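Local coordinates for protein phosphoribosylaminoimidazole-succinocarboxamide synthase (Pyrococcus horikoshii, PDB 4O7V) that catalyses the ATP-dependent joining of L-aspartate to the carboxylated aminoimidazole ribonucleotide, forming SAICAR in de novo purine biosynthesis, at residues E89-N94 and I116-Y121; D173-F178 and L188-S193. All blocks are in the same frame, centred on the assembly; numbering follows the deposited sequence.

Overall arrangement
Of the strands in these contacts, 84-93 comes first along the chain and leads into a long connection with little regular structure. Strand 111-121 then returns antiparallel to it, and contact 1 closes this loop of 21 residues between 89-94 and 116-121. After helix 143-165 the chain enters strand 169-180, which lies on the other side of strand 84-93. The chain then folds back as a beta hairpin into strand 186-188 and the loop after it, and contact 2 closes this excursion between 173-178 and 188-193. The two loops lie in series and neither encloses the other. Backbone bonds probably join them, from Leu176 to Val90 and between Val92 and Phe174. Both contacts touch the uridine nucleotide, and contact 2 also binds ADP.

Contact 1: E89-N94 and I116-Y121; sequences EVVVRN and IVELYY. With U5P (uridine-5'-monophosphate), chain D; UDP (uridine-5'-diphosphate), chain B.
Arg93 and Glu118 form a salt bridge between the two strands. Arg93 NH1 donates to Glu118 OE1 at 2.8 Å, with an N-H...O angle of 155°. This oxygen sits at the edge of the guanidinium, close to its plane. The arginine approaches the syn side of the carboxylate, tilted out of the acid's plane. Tyr120 OH donates to the same Glu118 OE1 at 2.7 Å from the opposite face. Two donors thus hold one oxygen and limit the rotation of the acid. The Arg93 chain bends at chi3 (72°), and its guanidinium reaches the phosphate of a uridine nucleotide, bound as overlapping mono- and diphosphate. Arg93 NH1 donates to UDP O1A at 2.8 Å, and Arg93 NH2 to UDP O2A at 2.7 Å. Ser99, Arg198 and Arg214 also bind this nucleotide, which probably marks the site of the phosphoribosyl substrate. A leucine in place of Arg93 would probably leave Glu118 without its cationic mate and take away one of the arginines that hold the phosphate.

The backbones form a regular antiparallel ladder in the central sheet; the axes of the two segments run at 160° to each other. Glu89 with Tyr120, Val91 with Glu118 and Arg93 with Ile116 are hydrogen-bonded pairs. Val90 with Leu119 and Val92 with Val117 are non-hydrogen-bonded pairs.

Apolar contacts line both faces. Val90 CG1 meets Val117 CG1 at 3.9 Å, and Val90 CG2 lies 4.1 Å from Leu119 CD2. Helix 143-165 covers Val92 and Val117 on this face. On the nucleotide face, Val91 CG2 comes obliquely to the Tyr120 ring, 3.8 Å from CE2. His135 of the second subunit packs on Ile116 and Glu118.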
loop_
_atom_site.group_PDB
_atom_site.type_symbol
_atom_site.label_atom_id
_atom_site.label_comp_id
_atom_site.label_asym_id
_atom_site.label_seq_id
_atom_site.Cartn_x
_atom_site.Cartn_y
_atom_site.Cartn_z
ATOM N N GLU A 89 9.957 -6.854 1.537
ATOM C CA GLU A 89 10.766 -5.932 2.309
ATOM C C GLU A 89 9.792 -5.301 3.306
ATOM O O GLU A 89 8.731 -4.796 2.920
ATOM C CB GLU A 89 11.463 -4.917 1.392
ATOM C CG GLU A 89 12.694 -5.523 0.710
ATOM C CD GLU A 89 13.192 -4.766 -0.520
ATOM O OE1 GLU A 89 14.056 -5.318 -1.245
ATOM O OE2 GLU A 89 12.736 -3.628 -0.791
ATOM N N VAL A 90 10.133 -5.399 4.590
ATOM C CA VAL A 90 9.263 -4.964 5.681
ATOM C C VAL A 90 9.864 -3.720 6.313
ATOM O O VAL A 90 10.897 -3.795 6.986
ATOM C CB VAL A 90 9.095 -6.081 6.738
ATOM C CG1 VAL A 90 8.147 -5.647 7.859
ATOM C CG2 VAL A 90 8.579 -7.356 6.082
ATOM N N VAL A 91 9.227 -2.575 6.082
ATOM C CA VAL A 91 9.740 -1.294 6.542
ATOM C C VAL A 91 8.985 -0.804 7.794
ATOM O O VAL A 91 7.758 -0.745 7.813
ATOM C CB VAL A 91 9.687 -0.226 5.414
ATOM C CG1 VAL A 91 10.060 1.144 5.954
ATOM C CG2 VAL A 91 10.599 -0.620 4.250
ATOM N N VAL A 92 9.731 -0.463 8.836
ATOM C CA VAL A 92 9.160 0.099 10.053
ATOM C C VAL A 92 9.620 1.562 10.137
ATOM O O VAL A 92 10.784 1.852 9.910
ATOM C CB VAL A 92 9.621 -0.681 11.306
ATOM C CG1 VAL A 92 8.856 -0.224 12.538
ATOM C CG2 VAL A 92 9.452 -2.183 11.112
ATOM N N ARG A 93 8.701 2.477 10.430
ATOM C CA ARG A 93 9.003 3.911 10.423
ATOM C C ARG A 93 8.557 4.570 11.734
ATOM O O ARG A 93 7.417 4.382 12.171
ATOM C CB ARG A 93 8.345 4.579 9.203
ATOM C CG ARG A 93 8.218 3.649 7.988
ATOM C CD ARG A 93 7.772 4.346 6.707
ATOM N NE ARG A 93 8.853 5.168 6.192
ATOM C CZ ARG A 93 9.404 5.095 4.985
ATOM N NH1 ARG A 93 8.980 4.238 4.058
ATOM N NH2 ARG A 93 10.407 5.917 4.717
ATOM N N ASN A 94 9.471 5.319 12.360
ATOM C CA ASN A 94 9.195 6.067 13.600
ATOM C C ASN A 94 9.102 7.561 13.370
ATOM O O ASN A 94 8.343 8.265 14.058
ATOM C CB ASN A 94 10.289 5.803 14.632
ATOM C CG ASN A 94 10.383 4.341 14.999
ATOM O OD1 ASN A 94 9.372 3.717 15.333
ATOM N ND2 ASN A 94 11.585 3.773 14.911
ATOM N N ILE A 116 4.827 3.021 11.933
ATOM C CA ILE A 116 4.185 2.570 10.702
ATOM C C ILE A 116 4.948 1.364 10.146
ATOM O O ILE A 116 6.172 1.371 10.093
ATOM C CB ILE A 116 4.159 3.702 9.656
ATOM C CG1 ILE A 116 3.170 4.782 10.089
ATOM C CG2 ILE A 116 3.836 3.161 8.261
ATOM C CD1 ILE A 116 3.116 5.985 9.174
ATOM N N VAL A 117 4.231 0.325 9.748
ATOM C CA VAL A 117 4.855 -0.843 9.103
ATOM C C VAL A 117 4.354 -0.872 7.666
ATOM O O VAL A 117 3.143 -0.790 7.427
ATOM C CB VAL A 117 4.495 -2.183 9.801
ATOM C CG1 VAL A 117 5.201 -3.357 9.139
ATOM C CG2 VAL A 117 4.845 -2.146 11.275
ATOM N N GLU A 118 5.280 -0.969 6.716
ATOM C CA GLU A 118 4.922 -1.043 5.297
ATOM C C GLU A 118 5.485 -2.325 4.700
ATOM O O GLU A 118 6.622 -2.720 5.010
ATOM C CB GLU A 118 5.444 0.181 4.520
ATOM C CG GLU A 118 4.967 1.535 5.046
ATOM C CD GLU A 118 5.686 2.724 4.411
ATOM O OE1 GLU A 118 6.797 2.562 3.847
ATOM O OE2 GLU A 118 5.150 3.847 4.481
ATOM N N LEU A 119 4.677 -2.975 3.863
ATOM C CA LEU A 119 5.091 -4.170 3.141
ATOM C C LEU A 119 5.360 -3.814 1.692
ATOM O O LEU A 119 4.528 -3.170 1.051
ATOM C CB LEU A 119 4.006 -5.241 3.208
ATOM C CG LEU A 119 3.569 -5.632 4.629
ATOM C CD1 LEU A 119 2.318 -6.492 4.560
ATOM C CD2 LEU A 119 4.686 -6.318 5.415
ATOM N N TYR A 120 6.525 -4.222 1.194
ATOM C CA TYR A 120 6.898 -4.047 -0.202
ATOM C C TYR A 120 7.170 -5.406 -0.814
ATOM O O TYR A 120 7.882 -6.222 -0.244
ATOM C CB TYR A 120 8.135 -3.155 -0.351
ATOM C CG TYR A 120 7.892 -1.724 0.052
ATOM C CD1 TYR A 120 7.446 -0.777 -0.883
ATOM C CD2 TYR A 120 8.087 -1.318 1.370
ATOM C CE1 TYR A 120 7.211 0.540 -0.512
ATOM C CE2 TYR A 120 7.854 -0.015 1.755
ATOM C CZ TYR A 120 7.414 0.913 0.820
ATOM O OH TYR A 120 7.188 2.211 1.239
ATOM N N TYR A 121 6.601 -5.633 -1.988
ATOM C CA TYR A 121 6.792 -6.868 -2.704
ATOM C C TYR A 121 8.135 -6.825 -3.448
ATOM O O TYR A 121 8.341 -5.987 -4.329
ATOM C CB TYR A 121 5.594 -7.088 -3.641
ATOM C CG TYR A 121 5.746 -8.213 -4.647
ATOM C CD1 TYR A 121 6.405 -9.398 -4.311
ATOM C CD2 TYR A 121 5.215 -8.089 -5.926
ATOM C CE1 TYR A 121 6.535 -10.426 -5.229
ATOM C CE2 TYR A 121 5.337 -9.110 -6.847
ATOM C CZ TYR A 121 5.998 -10.269 -6.493
ATOM O OH TYR A 121 6.122 -11.276 -7.406
HETATM N N1 U5P D . 15.231 0.425 2.495
HETATM C C2 U5P D . 16.190 -0.564 2.176
HETATM N N3 U5P D . 16.107 -1.235 1.026
HETATM C C4 U5P D . 15.112 -0.986 0.169
HETATM C C5 U5P D . 14.147 -0.021 0.453
HETATM C C6 U5P D . 14.225 0.685 1.650
HETATM O O2 U5P D . 17.121 -0.814 2.966
HETATM O O4 U5P D . 15.057 -1.630 -0.896
HETATM C "C1'" U5P D . 15.332 1.145 3.764
HETATM C "C2'" U5P D . 15.853 2.560 3.589
HETATM O "O2'" U5P D . 17.261 2.626 3.819
HETATM C "C3'" U5P D . 15.130 3.308 4.680
HETATM C "C4'" U5P D . 13.827 2.553 4.895
HETATM O "O3'" U5P D . 15.896 3.194 5.879
HETATM O "O4'" U5P D . 14.025 1.254 4.339
HETATM C "C5'" U5P D . 12.641 3.236 4.222
HETATM O "O5'" U5P D . 12.933 3.455 2.845
HETATM P P U5P D . 12.058 4.462 1.954
HETATM O O1P U5P D . 11.954 5.705 2.795
HETATM O O2P U5P D . 12.885 4.615 0.701
HETATM O O3P U5P D . 10.729 3.772 1.753
HETATM N N1 UDP B . 15.376 0.564 2.389
HETATM C C2 UDP B . 16.244 -0.503 2.070
HETATM N N3 UDP B . 16.200 -1.062 0.855
HETATM C C4 UDP B . 15.336 -0.614 -0.064
HETATM C C5 UDP B . 14.466 0.436 0.221
HETATM C C6 UDP B . 14.503 1.023 1.482
HETATM O O2 UDP B . 17.054 -0.931 2.919
HETATM O O4 UDP B . 15.313 -1.149 -1.191
HETATM C "C1'" UDP B . 15.433 1.166 3.719
HETATM C "C2'" UDP B . 15.922 2.600 3.628
HETATM O "O2'" UDP B . 17.323 2.681 3.899
HETATM C "C3'" UDP B . 15.146 3.292 4.719
HETATM C "C4'" UDP B . 13.866 2.486 4.879
HETATM O "O4'" UDP B . 14.120 1.210 4.290
HETATM O "O3'" UDP B . 15.893 3.180 5.931
HETATM C "C5'" UDP B . 12.678 3.148 4.190
HETATM O "O5'" UDP B . 13.081 3.657 2.923
HETATM P PA UDP B . 12.090 4.540 2.021
HETATM O O1A UDP B . 10.769 3.821 1.880
HETATM O O2A UDP B . 12.075 5.949 2.551
HETATM O O3A UDP B . 12.836 4.521 0.593
HETATM P PB UDP B . 14.162 5.371 0.234
HETATM O O1B UDP B . 14.371 5.011 -1.214
HETATM O O2B UDP B . 13.804 6.807 0.499
HETATM O O3B UDP B . 15.249 4.854 1.147
#

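Contact 2: D173-F178 and L188-S193; sequences DFKLEF and LADEIS. With ADP (adenosine-5'-diphosphate), chain C; U5P (uridine-5'-monophosphate), chain D.
Lys175 forms salt bridges to Asp190 across the contact and to Glu177 two residues along its own strand. This three-residue network lies in the nucleotide cleft of the SAICAR synthetase fold, where strand 169-180 faces the loop after strand 186-188. Lys175 NZ is 2.9 Å from Glu177 OE2, on the anti side of that acid. Lys175 NZ is 3.2 Å from Asp190 OD1, which it meets from above the carboxylate plane. The two carboxylates are stacked, their planes only 7° apart, with Glu177 OE2 3.7 Å from Asp190 OD1. The shared lysine probably eases the repulsion between them. Asp190 OD2 has a further salt bridge to Lys13.

The network borders ADP. ADP O2' donates to Glu177 OE1 at 2.8 Å, and Asp190 N donates to ADP N7 at 3.1 Å. One segment thus holds the ribose and the other the adenine. Lys175 CB and CD lie along the uridine nucleotide, and the chain then bends at chi2 and chi3 (84°) to bring NZ to the acids.

Ala189 N donates to Glu177 O at 2.8 Å, tilted from the carbonyl plane. A water accepts from Glu177 N and donates to Ala189 O and Glu191 O, bridging strand and loop beside the direct bond.

Beyond this lies an apolar patch. Phe178 and Leu188 form an antiparallel non-hydrogen-bonded pair. Leu188 CD1 makes a CH-pi contact over one face of the Phe178 ring, 4.0 Å from its centroid. The same methyl packs against Leu176. Farther along the loop, Ile192 CD1 lies 4.1 Å from Leu176 CD2.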
loop_
_atom_site.group_PDB
_atom_site.type_symbol
_atom_site.label_atom_id
_atom_site.label_comp_id
_atom_site.label_asym_id
_atom_site.label_seq_id
_atom_site.Cartn_x
_atom_site.Cartn_y
_atom_site.Cartn_z
ATOM N N ASP A 173 13.851 4.993 10.584
ATOM C CA ASP A 173 13.138 3.898 9.930
ATOM C C ASP A 173 14.152 2.821 9.572
ATOM O O ASP A 173 15.350 3.027 9.756
ATOM C CB ASP A 173 12.370 4.364 8.676
ATOM C CG ASP A 173 13.270 5.029 7.632
ATOM O OD1 ASP A 173 14.424 4.608 7.461
ATOM O OD2 ASP A 173 12.811 5.987 6.980
ATOM N N PHE A 174 13.682 1.678 9.082
ATOM C CA PHE A 174 14.587 0.598 8.698
ATOM C C PHE A 174 13.834 -0.475 7.937
ATOM O O PHE A 174 12.618 -0.554 8.021
ATOM C CB PHE A 174 15.312 0.001 9.924
ATOM C CG PHE A 174 14.400 -0.633 10.938
ATOM C CD1 PHE A 174 14.197 -2.014 10.941
ATOM C CD2 PHE A 174 13.763 0.136 11.904
ATOM C CE1 PHE A 174 13.356 -2.614 11.873
ATOM C CE2 PHE A 174 12.925 -0.456 12.846
ATOM C CZ PHE A 174 12.718 -1.835 12.829
ATOM N N LYS A 175 14.567 -1.285 7.189
ATOM C CA LYS A 175 13.972 -2.352 6.410
ATOM C C LYS A 175 14.450 -3.721 6.913
ATOM O O LYS A 175 15.640 -3.929 7.153
ATOM C CB LYS A 175 14.308 -2.189 4.929
ATOM C CG LYS A 175 13.832 -3.362 4.065
ATOM C CD LYS A 175 14.884 -3.764 3.030
ATOM C CE LYS A 175 15.912 -4.708 3.619
ATOM N NZ LYS A 175 16.956 -5.137 2.651
ATOM N N LEU A 176 13.509 -4.652 7.041
ATOM C CA LEU A 176 13.822 -6.041 7.352
ATOM C C LEU A 176 13.354 -7.021 6.267
ATOM O O LEU A 176 12.444 -6.728 5.475
ATOM C CB LEU A 176 13.187 -6.440 8.688
ATOM C CG LEU A 176 13.470 -5.589 9.922
ATOM C CD1 LEU A 176 12.614 -6.102 11.069
ATOM C CD2 LEU A 176 14.946 -5.600 10.289
ATOM N N GLU A 177 13.977 -8.197 6.262
ATOM C CA GLU A 177 13.548 -9.314 5.435
ATOM C C GLU A 177 13.449 -10.563 6.282
ATOM O O GLU A 177 14.118 -10.680 7.317
ATOM C CB GLU A 177 14.512 -9.520 4.271
ATOM C CG GLU A 177 14.529 -8.349 3.289
ATOM C CD GLU A 177 15.401 -8.594 2.071
ATOM O OE1 GLU A 177 15.582 -9.757 1.659
ATOM O OE2 GLU A 177 15.903 -7.613 1.508
ATOM N N PHE A 178 12.611 -11.497 5.850
ATOM C CA PHE A 178 12.328 -12.694 6.620
ATOM C C PHE A 178 12.265 -13.914 5.722
ATOM O O PHE A 178 11.979 -13.813 4.526
ATOM C CB PHE A 178 10.967 -12.583 7.327
ATOM C CG PHE A 178 10.884 -11.492 8.345
ATOM C CD1 PHE A 178 11.122 -11.764 9.697
ATOM C CD2 PHE A 178 10.548 -10.189 7.964
ATOM C CE1 PHE A 178 11.032 -10.764 10.650
ATOM C CE2 PHE A 178 10.467 -9.179 8.915
ATOM C CZ PHE A 178 10.710 -9.467 10.258
ATOM N N LEU A 188 14.166 -13.827 11.040
ATOM C CA LEU A 188 14.738 -12.587 10.532
ATOM C C LEU A 188 15.997 -12.875 9.729
ATOM O O LEU A 188 16.856 -13.656 10.159
ATOM C CB LEU A 188 15.058 -11.646 11.694
ATOM C CG LEU A 188 15.525 -10.225 11.364
ATOM C CD1 LEU A 188 14.511 -9.505 10.492
ATOM C CD2 LEU A 188 15.727 -9.450 12.653
ATOM N N ALA A 189 16.106 -12.250 8.562
ATOM C CA ALA A 189 17.184 -12.588 7.631
ATOM C C ALA A 189 17.952 -11.362 7.129
ATOM O O ALA A 189 18.011 -10.330 7.805
ATOM C CB ALA A 189 16.629 -13.397 6.463
ATOM N N ASP A 190 18.532 -11.488 5.938
ATOM C CA ASP A 190 19.294 -10.411 5.313
ATOM C C ASP A 190 20.233 -9.707 6.314
ATOM O O ASP A 190 20.935 -10.373 7.086
ATOM C CB ASP A 190 18.335 -9.414 4.654
ATOM C CG ASP A 190 18.996 -8.623 3.539
ATOM O OD1 ASP A 190 18.991 -7.392 3.621
ATOM O OD2 ASP A 190 19.528 -9.235 2.589
ATOM N N GLU A 191 20.210 -8.371 6.323
ATOM C CA GLU A 191 21.177 -7.573 7.060
ATOM C C GLU A 191 20.487 -6.505 7.904
ATOM O O GLU A 191 19.317 -6.185 7.674
ATOM C CB GLU A 191 22.167 -6.898 6.081
ATOM C CG GLU A 191 21.580 -5.709 5.315
ATOM C CD GLU A 191 22.585 -4.988 4.421
ATOM O OE1 GLU A 191 23.485 -4.279 4.940
ATOM O OE2 GLU A 191 22.458 -5.102 3.185
ATOM N N ILE A 192 21.225 -5.955 8.870
ATOM C CA ILE A 192 20.807 -4.738 9.565
ATOM C C ILE A 192 22.026 -3.836 9.685
ATOM O O ILE A 192 22.973 -4.149 10.399
ATOM C CB ILE A 192 20.207 -4.995 10.971
ATOM C CG1 ILE A 192 19.121 -6.071 10.931
ATOM C CG2 ILE A 192 19.635 -3.707 11.532
ATOM C CD1 ILE A 192 18.438 -6.309 12.261
ATOM N N SER A 193 21.997 -2.716 8.975
ATOM C CA SER A 193 23.184 -1.902 8.810
ATOM C C SER A 193 22.798 -0.474 8.455
ATOM O O SER A 193 21.630 -0.191 8.222
ATOM C CB SER A 193 24.070 -2.503 7.713
ATOM O OG SER A 193 23.523 -2.263 6.431
HETATM P PB ADP C . 18.791 -7.534 -0.583
HETATM O O1B ADP C . 18.973 -6.107 -0.124
HETATM O O2B ADP C . 17.406 -7.873 -1.086
HETATM O O3B ADP C . 19.338 -8.551 0.377
HETATM P PA ADP C . 20.958 -8.625 -2.157
HETATM O O1A ADP C . 20.865 -9.036 -3.614
HETATM O O2A ADP C . 22.213 -7.979 -1.616
HETATM O O3A ADP C . 19.719 -7.613 -1.908
HETATM O "O5'" ADP C . 20.642 -9.903 -1.224
HETATM C "C5'" ADP C . 21.026 -11.242 -1.551
HETATM C "C4'" ADP C . 19.819 -12.179 -1.465
HETATM O "O4'" ADP C . 19.964 -13.108 -0.380
HETATM C "C3'" ADP C . 18.509 -11.434 -1.227
HETATM O "O3'" ADP C . 17.569 -11.858 -2.218
HETATM C "C2'" ADP C . 18.072 -11.842 0.171
HETATM O "O2'" ADP C . 16.655 -11.924 0.312
HETATM C "C1'" ADP C . 18.716 -13.210 0.322
HETATM N N9 ADP C . 18.894 -13.658 1.734
HETATM C C8 ADP C . 19.218 -12.909 2.810
HETATM N N7 ADP C . 19.285 -13.676 3.928
HETATM C C5 ADP C . 19.005 -14.955 3.576
HETATM C C6 ADP C . 18.893 -16.290 4.242
HETATM N N6 ADP C . 19.111 -16.451 5.566
HETATM N N1 ADP C . 18.561 -17.364 3.484
HETATM C C2 ADP C . 18.336 -17.268 2.162
HETATM N N3 ADP C . 18.425 -16.102 1.501
HETATM C C4 ADP C . 18.744 -14.933 2.128
HETATM N N1 U5P D . 15.231 0.425 2.495
HETATM C C2 U5P D . 16.190 -0.564 2.176
HETATM N N3 U5P D . 16.107 -1.235 1.026
HETATM C C4 U5P D . 15.112 -0.986 0.169
HETATM C C5 U5P D . 14.147 -0.021 0.453
HETATM C C6 U5P D . 14.225 0.685 1.650
HETATM O O2 U5P D . 17.121 -0.814 2.966
HETATM O O4 U5P D . 15.057 -1.630 -0.896
HETATM C "C1'" U5P D . 15.332 1.145 3.764
HETATM C "C2'" U5P D . 15.853 2.560 3.589
HETATM O "O2'" U5P D . 17.261 2.626 3.819
HETATM C "C3'" U5P D . 15.130 3.308 4.680
HETATM C "C4'" U5P D . 13.827 2.553 4.895
HETATM O "O3'" U5P D . 15.896 3.194 5.879
HETATM O "O4'" U5P D . 14.025 1.254 4.339
HETATM C "C5'" U5P D . 12.641 3.236 4.222
HETATM O "O5'" U5P D . 12.933 3.455 2.845
HETATM P P U5P D . 12.058 4.462 1.954
HETATM O O1P U5P D . 11.954 5.705 2.795
HETATM O O2P U5P D . 12.885 4.615 0.701
HETATM O O3P U5P D . 10.729 3.772 1.753
HETATM O O HOH W 1 16.539 -7.884 8.035
#